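Local atomic coordinates of methylmalonyl-CoA carboxyltransferase 5S subunit (Propionibacterium freudenreichii subsp. shermanii, PDB entry 1RQB), a protein that catalyses, with a bound cobalt ion, the transfer of a carboxyl group from the biotin of the 1.3S subunit to pyruvate, giving oxaloacetate. Residues Leu39-Met44 / Lys301-Lys306; Tyr111-Asp116 / Gln420-Leu425; Gly60-Glu65 / Asn96-Met101; Ile164-Ser169 / Ala199-Gln204. All blocks are in the same frame, centred on the assembly; numbering follows the deposited sequence.

How the contacts relate
Contact 3 lies in the wall of the TIM barrel, where the parallel strands 63-68 and 99-103 pair. It is the largest of the four and is rich in backbone and side-chain hydrogen bonds. Contact 4, also buried, joins two barrel loops mainly through apolar side chains and one water. Contacts 1 and 2 are only partly buried. Contact 1 packs the loop after helix 31-39 against the loop after helix 283-296, with no direct hydrogen bond. Contact 2 ties a barrel loop to the conserved carboxylase region by a salt-bridge network, away from the annotated sites. Contacts 1 and 2 are on opposite sides of the chain's centre. No two contacts touch.

Contact 1: residues Leu39-Met44 / Lys301-Lys306; sequences LMATRM and KKFESK
Phe303 is the main contact of 301-306 with 39-44. Its CB lies 3.6 Å from Met40 O and 4.2 Å from Met40 CB. The ring reaches toward the turn, where Arg43 crosses it at about a right angle. Arg43 CG sits over the middle of one ring face, 3.7 Å from the centroid, in a CH-pi contact. The Arg43 chain then bends at chi2 (-59°). This sets one face of the guanidinium against Phe303 CE2, which lies toward the rim of that group, 3.6 Å from Arg43 NE; the two planes are 42° apart. The guanidinium is steadied at its edge, where Arg43 NH1 donates to Ala41 O at 3.0 Å, in the carbonyl plane and on a lone pair. Ala41 CB meets the ring obliquely.

Glu304 follows. Its CB points away from 39-44, but the chain bends at chi2 (-90°) and the carboxylate swings back. Glu304 OE2 comes 4.0 Å from CE of Met40, which is present as selenomethionine, and the two side chains run alongside each other. The same OE2 makes a salt bridge with Arg297. One water donates to Leu39 O and to Glu304 OE1, and accepts from Ser305 N at 2.7 Å. No direct hydrogen bond joins the two segments; this water bridges them.

Residues Met40-Arg43 form a type I' beta turn, closed by the Arg43 N to Met40 O bond. The turn directly follows helix 31-39, which carries substrate-binding residues such as His36. The contact therefore belongs to a loop near the active site of the TIM barrel, with the Leu39 side chain about 10 Å from the cobalt ion.

Contact 2: residues Tyr111-Asp116 / Gln420-Leu425; sequences YRHYND and QRPADL
Asp116 and Arg421 form a salt bridge that links the TIM barrel to the conserved carboxylase region. With Asp424 they make a three-residue salt-bridge network. Asp116, at the start of helix 116-128, and Arg421 approach from opposite directions. The guanidinium grips the carboxylate end-on: Arg421 NH1 donates to Asp116 OD1 at 2.9 Å, on its syn lone pair, and NH2 to OD2 at 3.1 Å. The grip is twisted, with the planes 41° apart. Asp116 OD1 also accepts from Gln106. On another edge, Arg421 NE and NH2 both donate to Asp424 OD1. Two carboxylates thus hold the guanidinium, which probably fixes its rotation.

Ala423 CB lies between the Arg421 guanidinium, one face of which it covers, and Tyr114 O, 3.9 Å away. A water accepts from Asp116 N and donates to Ala423 O, bridging the backbones.

His113 is the third main residue. Its ring meets the Pro422 ring obliquely, through ND1 and CE1 against CB and CG. A second water lies in the imidazole plane, 2.7 Å from His113 ND1, and accepts from Ala423 N at 3.0 Å.

Contact 3: residues Gly60-Glu65 / Asn96-Met101; sequences GYWSVE and NSRLQM
Trp62 and Arg98 stack beside the paired strands 63-68 and 99-103. The indole of Trp62 swings opposite the main-chain nitrogen (chi1 -178°), which brings it alongside Arg98. The Arg98 chain, extended from CG to NE, crosses one face of it at about a right angle. The guanidinium lies flat on the ring, centres 4.1 Å apart and planes 14° apart. It is an off-centre cation-pi pair, nearest the five-membered ring, while Arg98 CD covers the six-membered ring. Arg98 NH1 also donates to Trp62 O at 2.8 Å, on a lone pair. Stack and bond together hold the guanidinium flat against the indole.

Gln100 is stretched out, with both chi1 and chi2 near 180°. Its OE1 reaches Ser63 OG, which donates at 2.6 Å from above the carbonyl plane. The same OE1 approaches the Trp62 ring at its edge, 3.6 Å from CZ3. Ser63 OG also bonds Thr28. At the other end of the amide, Gln100 NE2 donates to a water. That water donates to Glu65 OE1, with 2.7 Å between the water and OE1. Glu65 OE2 pairs more strongly with Arg33 and accepts from Asp34 N. Gln100 and Glu65 share one face of the sheet; Val64 and Leu99 occupy the other.

The strands are joined by Val64 N to Arg98 O (2.9 Å) and Gln100 N to Val64 O (3.0 Å).

This is a beta-alpha-beta crossover of the TIM barrel. Helices 71-77 and 83-93 connect the two strands in the chain. Strand 63-68 has strand 23-29 as its other neighbour, and strand 99-103 has strand 133-136.

Contact 4: residues Ile164-Ser169 / Ala199-Gln204; sequences ICYTIS and ALLKPQ
Tyr166 is packed against Leu201, whose CD1 fits over the centre of one ring face. This methyl lies 3.6 Å from the ring centroid, 12° off the normal, in a CH-pi contact. The Tyr166 side chain leaves the backbone on the far side from its own N (chi1 -179°), which turns one face of the ring to Leu201 and its CE2 edge to Leu200. There Tyr166 CE2 comes 3.5 Å from Leu201 CA and 4.0 Å from Leu200 CB, while Leu200 O lies at the ring edge.

Leu200 is the other bump. It projects into the hollow formed by Tyr166, Thr167 and Ile168. Its CD1 rests 4.2 Å from Thr167 CA and also covers Ile168 N, a buried atom with no hydrogen-bond partner in the model. Leu200 CD2 meets Ile168 CD1 at 4.2 Å. Ile168 CD1 also touches Leu200 O.

One water completes the fit. It is 2.7 Å from Tyr166 OH, donates to Leu200 O and accepts from Lys202 N, just before helix 203-217.

Lys202 NZ forms salt bridges with Glu270 and Glu273 of the second subunit. The contact joins the loops that follow barrel strands 159-163 and 191-193. Tyr166 and Leu201 also pack on helix 203-217, and Pro203 on helix 234-243.

Contact 1: residues Leu39-Met44 / Lys301-Lys306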
loop_
_atom_site.group_PDB
_atom_site.type_symbol
_atom_site.label_atom_id
_atom_site.label_comp_id
_atom_site.label_asym_id
_atom_site.label_seq_id
_atom_site.Cartn_x
_atom_site.Cartn_y
_atom_site.Cartn_z
ATOM N N LEU A 39 0.768 6.610 12.313
ATOM C CA LEU A 39 -0.261 5.561 12.286
ATOM C C LEU A 39 -1.020 5.402 13.606
ATOM O O LEU A 39 -2.156 4.927 13.596
ATOM C CB LEU A 39 0.378 4.224 11.911
ATOM C CG LEU A 39 0.879 4.150 10.464
ATOM C CD1 LEU A 39 1.720 2.914 10.264
ATOM C CD2 LEU A 39 -0.322 4.164 9.519
HETATM N N MSE A 40 -0.430 5.774 14.739
HETATM C CA MSE A 40 -1.147 5.540 16.001
HETATM C C MSE A 40 -0.981 6.684 17.004
HETATM O O MSE A 40 -0.789 6.469 18.200
HETATM C CB MSE A 40 -0.743 4.181 16.586
HETATM C CG MSE A 40 0.727 3.920 16.700
HETATM SE SE MSE A 40 1.105 2.018 16.343
HETATM C CE MSE A 40 1.154 2.062 14.432
ATOM N N ALA A 41 -1.065 7.896 16.474
ATOM C CA ALA A 41 -1.038 9.148 17.243
ATOM C C ALA A 41 0.164 9.255 18.185
ATOM O O ALA A 41 0.037 9.796 19.283
ATOM C CB ALA A 41 -2.358 9.275 18.036
ATOM N N THR A 42 1.320 8.735 17.774
ATOM C CA THR A 42 2.560 8.850 18.557
ATOM C C THR A 42 2.424 8.223 19.946
ATOM O O THR A 42 3.184 8.567 20.850
ATOM C CB THR A 42 2.945 10.348 18.780
ATOM O OG1 THR A 42 2.458 11.158 17.699
ATOM C CG2 THR A 42 4.449 10.498 18.862
ATOM N N ARG A 43 1.522 7.262 20.119
ATOM C CA ARG A 43 1.295 6.681 21.450
ATOM C C ARG A 43 2.195 5.483 21.765
ATOM O O ARG A 43 2.093 4.917 22.852
ATOM C CB ARG A 43 -0.160 6.239 21.589
ATOM C CG ARG A 43 -1.194 7.360 21.576
ATOM C CD ARG A 43 -0.929 8.349 22.699
ATOM N NE ARG A 43 -2.128 9.102 23.068
ATOM C CZ ARG A 43 -2.684 10.079 22.365
ATOM N NH1 ARG A 43 -2.162 10.470 21.210
ATOM N NH2 ARG A 43 -3.777 10.668 22.833
HETATM N N MSE A 44 3.091 5.097 20.866
HETATM C CA MSE A 44 3.923 3.911 21.117
HETATM C C MSE A 44 4.717 4.029 22.420
HETATM O O MSE A 44 5.494 4.962 22.610
HETATM C CB MSE A 44 4.910 3.673 19.982
HETATM C CG MSE A 44 5.807 2.503 20.274
HETATM SE SE MSE A 44 5.011 0.905 19.596
HETATM C CE MSE A 44 5.768 1.047 17.915
ATOM N N LYS A 301 -5.050 -0.389 18.516
ATOM C CA LYS A 301 -6.193 -0.244 17.603
ATOM C C LYS A 301 -7.035 1.000 17.895
ATOM O O LYS A 301 -7.592 1.589 16.971
ATOM C CB LYS A 301 -7.093 -1.479 17.652
ATOM C CG LYS A 301 -7.772 -1.715 18.984
ATOM C CD LYS A 301 -8.710 -2.910 18.889
ATOM C CE LYS A 301 -9.753 -2.694 17.796
ATOM N NZ LYS A 301 -10.700 -3.842 17.664
ATOM N N LYS A 302 -7.155 1.408 19.156
ATOM C CA LYS A 302 -7.988 2.577 19.482
ATOM C C LYS A 302 -7.408 3.865 18.894
ATOM O O LYS A 302 -8.080 4.895 18.888
ATOM C CB LYS A 302 -8.124 2.761 21.007
ATOM C CG LYS A 302 -8.808 1.626 21.779
ATOM C CD LYS A 302 -10.258 1.406 21.330
ATOM C CE LYS A 302 -10.937 0.331 22.190
ATOM N NZ LYS A 302 -12.389 0.207 21.871
ATOM N N PHE A 303 -6.167 3.844 18.412
ATOM C CA PHE A 303 -5.573 5.081 17.882
ATOM C C PHE A 303 -5.334 5.000 16.370
ATOM O O PHE A 303 -4.747 5.915 15.794
ATOM C CB PHE A 303 -4.223 5.374 18.566
ATOM C CG PHE A 303 -4.306 5.482 20.062
ATOM C CD1 PHE A 303 -4.044 4.378 20.867
ATOM C CD2 PHE A 303 -4.663 6.683 20.663
ATOM C CE1 PHE A 303 -4.137 4.468 22.257
ATOM C CE2 PHE A 303 -4.764 6.792 22.055
ATOM C CZ PHE A 303 -4.502 5.685 22.854
ATOM N N GLU A 304 -5.798 3.941 15.711
ATOM C CA GLU A 304 -5.566 3.768 14.268
ATOM C C GLU A 304 -6.498 4.638 13.421
ATOM O O GLU A 304 -7.561 5.062 13.870
ATOM C CB GLU A 304 -5.791 2.309 13.864
ATOM C CG GLU A 304 -4.854 1.296 14.481
ATOM C CD GLU A 304 -3.598 1.067 13.647
ATOM O OE1 GLU A 304 -3.614 1.370 12.433
ATOM O OE2 GLU A 304 -2.600 0.563 14.203
ATOM N N SER A 305 -6.076 4.873 12.171
ATOM C CA SER A 305 -6.842 5.640 11.176
ATOM C C SER A 305 -7.623 4.652 10.308
ATOM O O SER A 305 -7.301 3.465 10.274
ATOM C CB SER A 305 -5.911 6.463 10.286
ATOM O OG SER A 305 -5.392 7.573 10.991
ATOM N N LYS A 306 -8.610 5.142 9.560
ATOM C CA LYS A 306 -9.461 4.241 8.768
ATOM C C LYS A 306 -9.288 4.389 7.253
ATOM O O LYS A 306 -10.056 3.795 6.500
ATOM C CB LYS A 306 -10.923 4.479 9.150
ATOM C CG LYS A 306 -11.216 4.156 10.615
ATOM C CD LYS A 306 -12.641 4.506 11.017
ATOM C CE LYS A 306 -12.880 6.005 10.965
ATOM N NZ LYS A 306 -12.042 6.725 11.973
HETATM O O HOH W 1 -3.617 3.932 11.562
#

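Contact 2: residues Tyr111-Asp116 / Gln420-Leu425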
loop_
_atom_site.group_PDB
_atom_site.type_symbol
_atom_site.label_atom_id
_atom_site.label_comp_id
_atom_site.label_asym_id
_atom_site.label_seq_id
_atom_site.Cartn_x
_atom_site.Cartn_y
_atom_site.Cartn_z
ATOM N N TYR A 111 6.232 25.229 20.700
ATOM C CA TYR A 111 5.057 25.913 20.141
ATOM C C TYR A 111 5.369 27.312 19.605
ATOM O O TYR A 111 4.467 27.972 19.094
ATOM C CB TYR A 111 4.003 26.015 21.250
ATOM C CG TYR A 111 4.423 26.949 22.376
ATOM C CD1 TYR A 111 3.954 28.264 22.432
ATOM C CD2 TYR A 111 5.339 26.540 23.345
ATOM C CE1 TYR A 111 4.389 29.146 23.419
ATOM C CE2 TYR A 111 5.785 27.416 24.339
ATOM C CZ TYR A 111 5.309 28.718 24.369
ATOM O OH TYR A 111 5.768 29.592 25.334
ATOM N N ARG A 112 6.608 27.790 19.713
ATOM C CA ARG A 112 6.917 29.137 19.211
ATOM C C ARG A 112 8.403 29.246 18.867
ATOM O O ARG A 112 9.188 28.330 19.106
ATOM C CB ARG A 112 6.628 30.200 20.278
ATOM C CG ARG A 112 7.487 30.029 21.545
ATOM C CD ARG A 112 7.252 31.134 22.561
ATOM N NE ARG A 112 7.948 30.894 23.827
ATOM C CZ ARG A 112 9.199 31.254 24.102
ATOM N NH1 ARG A 112 9.933 31.886 23.198
ATOM N NH2 ARG A 112 9.707 30.994 25.304
ATOM N N HIS A 113 8.777 30.381 18.294
ATOM C CA HIS A 113 10.197 30.616 18.004
ATOM C C HIS A 113 10.884 30.922 19.336
ATOM O O HIS A 113 10.310 31.602 20.186
ATOM C CB HIS A 113 10.372 31.813 17.063
ATOM C CG HIS A 113 9.965 31.537 15.653
ATOM N ND1 HIS A 113 10.718 31.938 14.570
ATOM C CD2 HIS A 113 8.894 30.882 15.142
ATOM C CE1 HIS A 113 10.132 31.538 13.455
ATOM N NE2 HIS A 113 9.024 30.895 13.775
ATOM N N TYR A 114 12.087 30.397 19.525
ATOM C CA TYR A 114 12.833 30.663 20.764
ATOM C C TYR A 114 14.067 31.509 20.446
ATOM O O TYR A 114 14.531 31.562 19.308
ATOM C CB TYR A 114 13.302 29.358 21.417
ATOM C CG TYR A 114 12.169 28.512 21.919
ATOM C CD1 TYR A 114 11.516 27.617 21.074
ATOM C CD2 TYR A 114 11.693 28.666 23.217
ATOM C CE1 TYR A 114 10.412 26.900 21.511
ATOM C CE2 TYR A 114 10.586 27.964 23.663
ATOM C CZ TYR A 114 9.949 27.084 22.805
ATOM O OH TYR A 114 8.833 26.413 23.226
ATOM N N ASN A 115 14.575 32.175 21.479
ATOM C CA ASN A 115 15.808 32.963 21.342
ATOM C C ASN A 115 16.928 31.985 20.980
ATOM O O ASN A 115 16.894 30.815 21.362
ATOM C CB ASN A 115 16.110 33.696 22.663
ATOM C CG ASN A 115 17.519 34.261 22.716
ATOM O OD1 ASN A 115 18.464 33.550 23.048
ATOM N ND2 ASN A 115 17.670 35.545 22.382
ATOM N N ASP A 116 17.912 32.473 20.238
ATOM C CA ASP A 116 19.039 31.660 19.761
ATOM C C ASP A 116 19.705 30.844 20.872
ATOM O O ASP A 116 20.162 29.730 20.618
ATOM C CB ASP A 116 20.091 32.545 19.074
ATOM C CG ASP A 116 19.666 32.992 17.667
ATOM O OD1 ASP A 116 18.742 32.371 17.084
ATOM O OD2 ASP A 116 20.270 33.956 17.131
ATOM N N GLN A 420 12.035 40.505 8.666
ATOM C CA GLN A 420 13.316 39.909 9.071
ATOM C C GLN A 420 13.035 38.673 9.930
ATOM O O GLN A 420 11.914 38.460 10.389
ATOM C CB GLN A 420 14.143 40.938 9.854
ATOM C CG GLN A 420 15.549 40.487 10.244
ATOM C CD GLN A 420 16.376 40.001 9.053
ATOM O OE1 GLN A 420 16.322 38.831 8.680
ATOM N NE2 GLN A 420 17.135 40.907 8.451
ATOM N N ARG A 421 14.062 37.857 10.132
ATOM C CA ARG A 421 13.942 36.634 10.936
ATOM C C ARG A 421 13.349 36.998 12.299
ATOM O O ARG A 421 13.892 37.834 13.021
ATOM C CB ARG A 421 15.325 36.006 11.121
ATOM C CG ARG A 421 15.309 34.629 11.776
ATOM C CD ARG A 421 16.725 34.161 12.085
ATOM N NE ARG A 421 17.329 35.024 13.097
ATOM C CZ ARG A 421 17.972 34.573 14.168
ATOM N NH1 ARG A 421 18.112 33.266 14.358
ATOM N NH2 ARG A 421 18.431 35.427 15.078
ATOM N N PRO A 422 12.226 36.363 12.672
ATOM C CA PRO A 422 11.558 36.626 13.947
ATOM C C PRO A 422 12.420 36.569 15.211
ATOM O O PRO A 422 12.279 37.412 16.097
ATOM C CB PRO A 422 10.445 35.578 13.976
ATOM C CG PRO A 422 10.098 35.426 12.533
ATOM C CD PRO A 422 11.442 35.419 11.849
ATOM N N ALA A 423 13.323 35.595 15.285
ATOM C CA ALA A 423 14.157 35.412 16.483
ATOM C C ALA A 423 15.096 36.599 16.708
ATOM O O ALA A 423 15.661 36.737 17.791
ATOM C CB ALA A 423 14.955 34.116 16.381
ATOM N N ASP A 424 15.289 37.434 15.692
ATOM C CA ASP A 424 16.141 38.627 15.823
ATOM C C ASP A 424 15.568 39.553 16.899
ATOM O O ASP A 424 16.290 40.335 17.514
ATOM C CB ASP A 424 16.166 39.421 14.507
ATOM C CG ASP A 424 17.182 38.901 13.510
ATOM O OD1 ASP A 424 17.612 37.732 13.635
ATOM O OD2 ASP A 424 17.539 39.670 12.581
ATOM N N LEU A 425 14.261 39.462 17.123
ATOM C CA LEU A 425 13.578 40.348 18.077
ATOM C C LEU A 425 13.461 39.723 19.469
ATOM O O LEU A 425 13.069 40.409 20.413
ATOM C CB LEU A 425 12.160 40.649 17.582
ATOM C CG LEU A 425 11.972 41.160 16.152
ATOM C CD1 LEU A 425 10.482 41.268 15.861
ATOM C CD2 LEU A 425 12.644 42.506 15.985
HETATM O O HOH W 2 13.140 32.950 13.834
HETATM O O HOH W 3 17.541 35.047 19.030
#

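Contact 3: residues Gly60-Glu65 / Asn96-Met101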
loop_
_atom_site.group_PDB
_atom_site.type_symbol
_atom_site.label_atom_id
_atom_site.label_comp_id
_atom_site.label_asym_id
_atom_site.label_seq_id
_atom_site.Cartn_x
_atom_site.Cartn_y
_atom_site.Cartn_z
ATOM N N GLY A 60 21.455 -2.863 9.294
ATOM C CA GLY A 60 22.203 -2.224 8.214
ATOM C C GLY A 60 21.658 -0.888 7.712
ATOM O O GLY A 60 22.013 -0.428 6.628
ATOM N N TYR A 61 20.813 -0.244 8.505
ATOM C CA TYR A 61 20.213 1.038 8.107
ATOM C C TYR A 61 21.255 2.159 8.108
ATOM O O TYR A 61 22.206 2.138 8.888
ATOM C CB TYR A 61 19.115 1.423 9.092
ATOM C CG TYR A 61 17.937 0.497 9.123
ATOM C CD1 TYR A 61 17.641 -0.245 10.269
ATOM C CD2 TYR A 61 17.069 0.411 8.035
ATOM C CE1 TYR A 61 16.493 -1.051 10.334
ATOM C CE2 TYR A 61 15.919 -0.386 8.088
ATOM C CZ TYR A 61 15.638 -1.108 9.242
ATOM O OH TYR A 61 14.479 -1.840 9.316
ATOM N N TRP A 62 21.051 3.159 7.252
ATOM C CA TRP A 62 21.952 4.321 7.214
ATOM C C TRP A 62 21.761 5.105 8.516
ATOM O O TRP A 62 22.715 5.575 9.133
ATOM C CB TRP A 62 21.627 5.220 6.016
ATOM C CG TRP A 62 22.565 6.398 5.936
ATOM C CD1 TRP A 62 23.874 6.382 5.537
ATOM C CD2 TRP A 62 22.300 7.726 6.396
ATOM N NE1 TRP A 62 24.446 7.622 5.736
ATOM C CE2 TRP A 62 23.502 8.465 6.259
ATOM C CE3 TRP A 62 21.168 8.363 6.918
ATOM C CZ2 TRP A 62 23.602 9.818 6.628
ATOM C CZ3 TRP A 62 21.264 9.712 7.286
ATOM C CH2 TRP A 62 22.475 10.421 7.137
ATOM N N SER A 63 20.502 5.244 8.927
ATOM C CA SER A 63 20.163 5.916 10.190
ATOM C C SER A 63 18.835 5.355 10.700
ATOM O O SER A 63 18.094 4.708 9.962
ATOM C CB SER A 63 20.043 7.445 10.021
ATOM O OG SER A 63 18.879 7.811 9.292
ATOM N N VAL A 64 18.576 5.599 11.974
ATOM C CA VAL A 64 17.349 5.160 12.654
ATOM C C VAL A 64 16.664 6.395 13.244
ATOM O O VAL A 64 17.177 7.013 14.175
ATOM C CB VAL A 64 17.700 4.175 13.792
ATOM C CG1 VAL A 64 16.431 3.744 14.525
ATOM C CG2 VAL A 64 18.432 2.944 13.197
ATOM N N GLU A 65 15.516 6.781 12.693
ATOM C CA GLU A 65 14.844 7.968 13.239
ATOM C C GLU A 65 14.176 7.531 14.545
ATOM O O GLU A 65 13.377 6.597 14.547
ATOM C CB GLU A 65 13.812 8.509 12.237
ATOM C CG GLU A 65 13.307 9.903 12.614
ATOM C CD GLU A 65 12.068 10.313 11.844
ATOM O OE1 GLU A 65 12.109 11.356 11.158
ATOM O OE2 GLU A 65 11.052 9.592 11.937
ATOM N N ASN A 96 25.727 1.059 17.585
ATOM C CA ASN A 96 26.417 1.114 16.287
ATOM C C ASN A 96 25.604 1.875 15.238
ATOM O O ASN A 96 26.013 1.941 14.079
ATOM C CB ASN A 96 26.649 -0.303 15.773
ATOM C CG ASN A 96 27.319 -1.183 16.804
ATOM O OD1 ASN A 96 28.423 -0.886 17.257
ATOM N ND2 ASN A 96 26.649 -2.263 17.192
ATOM N N SER A 97 24.488 2.480 15.627
ATOM C CA SER A 97 23.637 3.133 14.622
ATOM C C SER A 97 23.710 4.659 14.689
ATOM O O SER A 97 24.012 5.244 15.729
ATOM C CB SER A 97 22.173 2.733 14.845
ATOM O OG SER A 97 22.024 1.335 14.938
ATOM N N ARG A 98 23.422 5.285 13.548
ATOM C CA ARG A 98 23.321 6.750 13.503
ATOM C C ARG A 98 21.898 7.090 13.949
ATOM O O ARG A 98 20.940 6.752 13.254
ATOM C CB ARG A 98 23.476 7.325 12.085
ATOM C CG ARG A 98 24.798 7.121 11.397
ATOM C CD ARG A 98 24.827 7.962 10.110
ATOM N NE ARG A 98 26.066 7.767 9.367
ATOM C CZ ARG A 98 26.345 6.684 8.645
ATOM N NH1 ARG A 98 25.468 5.681 8.552
ATOM N NH2 ARG A 98 27.515 6.599 8.026
ATOM N N LEU A 99 21.749 7.726 15.103
ATOM C CA LEU A 99 20.401 8.094 15.557
ATOM C C LEU A 99 20.005 9.396 14.859
ATOM O O LEU A 99 20.837 10.281 14.665
ATOM C CB LEU A 99 20.368 8.275 17.075
ATOM C CG LEU A 99 20.835 7.059 17.886
ATOM C CD1 LEU A 99 20.500 7.276 19.366
ATOM C CD2 LEU A 99 20.166 5.800 17.377
ATOM N N GLN A 100 18.734 9.502 14.482
ATOM C CA GLN A 100 18.273 10.695 13.759
ATOM C C GLN A 100 17.008 11.250 14.412
ATOM O O GLN A 100 16.194 10.498 14.947
ATOM C CB GLN A 100 17.994 10.298 12.308
ATOM C CG GLN A 100 17.560 11.423 11.399
ATOM C CD GLN A 100 17.588 11.004 9.931
ATOM O OE1 GLN A 100 18.542 10.373 9.478
ATOM N NE2 GLN A 100 16.549 11.369 9.186
HETATM N N MSE A 101 16.864 12.574 14.376
HETATM C CA MSE A 101 15.664 13.223 14.926
HETATM C C MSE A 101 15.171 14.269 13.926
HETATM O O MSE A 101 15.902 14.675 13.024
HETATM C CB MSE A 101 15.958 13.949 16.246
HETATM C CG MSE A 101 16.827 15.209 16.108
HETATM SE SE MSE A 101 16.888 16.310 17.748
HETATM C CE MSE A 101 14.978 16.561 17.988
HETATM O O HOH W 4 23.119 3.534 11.347
HETATM O O HOH W 5 14.333 12.781 10.720
#

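Contact 4: residues Ile164-Ser169 / Ala199-Gln204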
loop_
_atom_site.group_PDB
_atom_site.type_symbol
_atom_site.label_atom_id
_atom_site.label_comp_id
_atom_site.label_asym_id
_atom_site.label_seq_id
_atom_site.Cartn_x
_atom_site.Cartn_y
_atom_site.Cartn_z
ATOM N N ILE A 164 13.794 20.418 2.868
ATOM C CA ILE A 164 12.906 21.130 1.941
ATOM C C ILE A 164 11.550 20.424 2.008
ATOM O O ILE A 164 11.461 19.230 1.724
ATOM C CB ILE A 164 13.396 21.033 0.489
ATOM C CG1 ILE A 164 14.718 21.783 0.318
ATOM C CG2 ILE A 164 12.334 21.609 -0.451
ATOM C CD1 ILE A 164 15.404 21.478 -0.998
ATOM N N CYS A 165 10.512 21.134 2.436
ATOM C CA CYS A 165 9.174 20.529 2.480
ATOM C C CYS A 165 8.578 20.651 1.077
ATOM O O CYS A 165 8.436 21.747 0.534
ATOM C CB CYS A 165 8.268 21.237 3.486
ATOM S SG CYS A 165 8.743 20.935 5.196
ATOM N N TYR A 166 8.262 19.503 0.501
ATOM C CA TYR A 166 7.715 19.456 -0.860
ATOM C C TYR A 166 6.217 19.752 -0.836
ATOM O O TYR A 166 5.477 19.277 0.027
ATOM C CB TYR A 166 7.911 18.072 -1.479
ATOM C CG TYR A 166 7.367 18.002 -2.891
ATOM C CD1 TYR A 166 8.055 18.595 -3.946
ATOM C CD2 TYR A 166 6.137 17.386 -3.163
ATOM C CE1 TYR A 166 7.539 18.576 -5.245
ATOM C CE2 TYR A 166 5.608 17.369 -4.456
ATOM C CZ TYR A 166 6.316 17.964 -5.491
ATOM O OH TYR A 166 5.814 17.937 -6.773
ATOM N N THR A 167 5.779 20.558 -1.786
ATOM C CA THR A 167 4.338 20.819 -1.903
ATOM C C THR A 167 4.034 21.109 -3.373
ATOM O O THR A 167 4.940 21.197 -4.201
ATOM C CB THR A 167 3.864 22.021 -1.016
ATOM O OG1 THR A 167 2.439 22.159 -1.131
ATOM C CG2 THR A 167 4.510 23.328 -1.465
ATOM N N ILE A 168 2.750 21.181 -3.686
ATOM C CA ILE A 168 2.324 21.539 -5.044
ATOM C C ILE A 168 1.563 22.862 -4.929
ATOM O O ILE A 168 0.676 23.006 -4.091
ATOM C CB ILE A 168 1.420 20.451 -5.674
ATOM C CG1 ILE A 168 2.240 19.172 -5.926
ATOM C CG2 ILE A 168 0.857 20.938 -6.997
ATOM C CD1 ILE A 168 1.410 17.997 -6.415
ATOM N N SER A 169 1.959 23.843 -5.723
ATOM C CA SER A 169 1.285 25.149 -5.723
ATOM C C SER A 169 1.770 25.933 -6.941
ATOM O O SER A 169 2.788 25.598 -7.545
ATOM C CB SER A 169 1.608 25.959 -4.462
ATOM O OG SER A 169 2.753 26.765 -4.673
ATOM N N ALA A 199 2.567 13.137 0.917
ATOM C CA ALA A 199 2.714 12.152 -0.168
ATOM C C ALA A 199 2.290 12.754 -1.509
ATOM O O ALA A 199 1.678 12.088 -2.343
ATOM C CB ALA A 199 1.868 10.897 0.127
ATOM N N LEU A 200 2.662 14.005 -1.730
ATOM C CA LEU A 200 2.283 14.711 -2.963
ATOM C C LEU A 200 3.316 14.513 -4.072
ATOM O O LEU A 200 3.052 14.849 -5.224
ATOM C CB LEU A 200 2.187 16.205 -2.680
ATOM C CG LEU A 200 0.950 16.697 -1.947
ATOM C CD1 LEU A 200 1.178 18.136 -1.497
ATOM C CD2 LEU A 200 -0.240 16.590 -2.873
ATOM N N LEU A 201 4.483 13.979 -3.731
ATOM C CA LEU A 201 5.561 13.835 -4.721
ATOM C C LEU A 201 5.290 12.677 -5.684
ATOM O O LEU A 201 5.341 11.507 -5.307
ATOM C CB LEU A 201 6.907 13.621 -4.013
ATOM C CG LEU A 201 8.126 13.580 -4.941
ATOM C CD1 LEU A 201 8.372 14.964 -5.561
ATOM C CD2 LEU A 201 9.354 13.159 -4.126
ATOM N N LYS A 202 5.008 13.023 -6.936
ATOM C CA LYS A 202 4.759 12.007 -7.968
ATOM C C LYS A 202 6.099 11.578 -8.568
ATOM O O LYS A 202 7.117 12.239 -8.370
ATOM C CB LYS A 202 3.811 12.544 -9.049
ATOM C CG LYS A 202 2.373 12.762 -8.539
ATOM C CD LYS A 202 1.465 13.219 -9.666
ATOM C CE LYS A 202 0.009 13.311 -9.220
ATOM N NZ LYS A 202 -0.892 13.451 -10.404
ATOM N N PRO A 203 6.108 10.459 -9.304
ATOM C CA PRO A 203 7.322 9.925 -9.926
ATOM C C PRO A 203 8.156 10.854 -10.811
ATOM O O PRO A 203 9.368 10.947 -10.631
ATOM C CB PRO A 203 6.807 8.721 -10.709
ATOM C CG PRO A 203 5.672 8.246 -9.865
ATOM C CD PRO A 203 4.972 9.549 -9.518
ATOM N N GLN A 204 7.534 11.552 -11.758
ATOM C CA GLN A 204 8.340 12.390 -12.659
ATOM C C GLN A 204 8.961 13.562 -11.895
ATOM O O GLN A 204 10.126 13.897 -12.101
ATOM C CB GLN A 204 7.514 12.900 -13.843
ATOM C CG GLN A 204 8.407 13.496 -14.929
ATOM C CD GLN A 204 9.338 12.448 -15.514
ATOM O OE1 GLN A 204 8.884 11.415 -16.006
ATOM N NE2 GLN A 204 10.647 12.703 -15.455
HETATM O O HOH W 6 4.162 15.837 -7.414
#